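Local coordinates for N-methyltransferase (Streptoalloteichus sp. ATCC 53650, PDB 5BSZ), which probably transfers a methyl group from S-adenosylmethionine to the amino group of a trideoxysugar in kedarcidin biosynthesis, at residues 209-213 / 214-218. Residues are numbered along the deposited sequence; the frame is centred on the assembly and turned at random.
Sequences TLFPA and EDYLA
Phe-211 turns an edge of its ring to the face of Tyr-216 in a T-shaped stack, with centroids 5.7 Å apart and planes at 79°. One face of the Phe-211 ring carries the CG2 methyl of Thr-209, offset toward the rim, while Tyr-216 OH and Asp-215 OD2 lie at its edge, Asp-215 OD2 3.6 Å from Phe-211 CD2. Ala-213 O lies at the edge of the Tyr-216 ring, near its plane. With CG anti to the carbonyl carbon (chi1 -80°), the Tyr-216 ring swings back toward the loop, and Tyr-216 CE2 lies 3.6 Å from Phe-211 CB. Tyr-216 OH donates to a water oxygen 2.6 Å away; that water also accepts from Phe-211 N and donates to Thr-209 O, so one molecule ties the phenol to the loop backbone. Tyr-216 OH is also hydrogen-bonded to Trp-149 N, and its ring stacks with Phe-241 of strand 240-245. The loop joins strand 198-209 of the antiparallel sheet to helix 213-222, which packs on the Rossmann-like methyltransferase sheet. Pro-212 is the N-cap of this helix: its O accepts from Asp-215 N at 2.9 Å, and Ala-213 O accepts from Leu-217 N. Replacing Tyr-216 by an alanine would probably leave the Phe-211 edge without its aromatic partner and the water without its link to the helix. Glu-214, bent at chi2, folds its carboxylate back over the proline, Glu-214 OE2 3.3 Å from Pro-212 CB, whereas Asp-215 OD2 touches Pro-212 CD and is hydrogen-bonded to Thr-124 OG1, at the start of helix 124-135.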
# COMPACT_ATOMS: atom_id res chain seq x y z
N THR A 209 9.80 19.29 15.81
CA THR A 209 11.15 19.70 16.20
C THR A 209 11.38 19.52 17.71
O THR A 209 10.51 19.84 18.50
CB THR A 209 11.38 21.15 15.82
OG1 THR A 209 11.06 21.24 14.46
CG2 THR A 209 12.83 21.58 16.07
N LEU A 210 12.55 19.02 18.10
CA LEU A 210 12.96 18.94 19.46
C LEU A 210 13.75 20.20 19.85
O LEU A 210 14.92 20.35 19.45
CB LEU A 210 13.80 17.67 19.66
CG LEU A 210 13.14 16.35 19.27
CD1 LEU A 210 14.13 15.18 19.18
CD2 LEU A 210 12.03 16.06 20.25
N PHE A 211 13.08 21.15 20.50
CA PHE A 211 13.76 22.39 20.90
C PHE A 211 14.22 22.31 22.33
O PHE A 211 13.48 21.84 23.21
CB PHE A 211 12.85 23.62 20.81
CG PHE A 211 12.38 23.95 19.44
CD1 PHE A 211 11.08 23.70 19.07
CD2 PHE A 211 13.20 24.61 18.54
CE1 PHE A 211 10.64 24.04 17.80
CE2 PHE A 211 12.77 24.97 17.30
CZ PHE A 211 11.46 24.71 16.92
N PRO A 212 15.47 22.72 22.60
CA PRO A 212 15.83 22.77 24.01
C PRO A 212 15.08 23.87 24.76
O PRO A 212 14.63 24.83 24.16
CB PRO A 212 17.35 23.09 23.98
CG PRO A 212 17.70 23.53 22.61
CD PRO A 212 16.59 23.04 21.69
N ALA A 213 14.99 23.74 26.07
CA ALA A 213 14.37 24.75 26.94
C ALA A 213 14.74 26.17 26.58
O ALA A 213 13.86 27.02 26.55
CB ALA A 213 14.71 24.44 28.41
N GLU A 214 16.02 26.44 26.26
CA GLU A 214 16.48 27.82 26.05
C GLU A 214 15.75 28.46 24.88
O GLU A 214 15.61 29.70 24.83
CB GLU A 214 17.95 27.98 25.60
CG GLU A 214 19.04 27.13 26.19
CD GLU A 214 19.05 25.68 25.74
OE1 GLU A 214 19.78 25.25 24.81
OE2 GLU A 214 18.37 24.97 26.49
N ASP A 215 15.44 27.64 23.87
CA ASP A 215 14.86 28.18 22.63
C ASP A 215 13.43 28.68 22.91
O ASP A 215 12.97 29.66 22.32
CB ASP A 215 14.78 27.10 21.55
CG ASP A 215 16.11 26.87 20.86
OD1 ASP A 215 17.07 27.50 21.34
OD2 ASP A 215 16.15 26.13 19.84
N TYR A 216 12.73 27.97 23.79
CA TYR A 216 11.33 28.37 24.12
C TYR A 216 11.33 29.66 24.95
O TYR A 216 10.56 30.59 24.76
CB TYR A 216 10.70 27.27 24.95
CG TYR A 216 10.19 26.04 24.14
CD1 TYR A 216 9.01 26.10 23.39
CD2 TYR A 216 10.86 24.82 24.16
CE1 TYR A 216 8.55 25.01 22.65
CE2 TYR A 216 10.39 23.71 23.43
CZ TYR A 216 9.21 23.81 22.70
OH TYR A 216 8.74 22.74 22.01
N LEU A 217 12.24 29.70 25.92
CA LEU A 217 12.35 30.85 26.83
C LEU A 217 12.75 32.07 26.01
O LEU A 217 12.17 33.14 26.19
CB LEU A 217 13.37 30.59 27.94
CG LEU A 217 12.93 29.53 28.94
CD1 LEU A 217 14.14 29.15 29.80
CD2 LEU A 217 11.82 30.02 29.85
N ALA A 218 13.69 31.86 25.08
CA ALA A 218 14.18 32.91 24.20
C ALA A 218 13.10 33.50 23.33
O ALA A 218 13.03 34.72 23.11
CB ALA A 218 15.31 32.41 23.30
O HOH W 1 10.25 20.78 21.22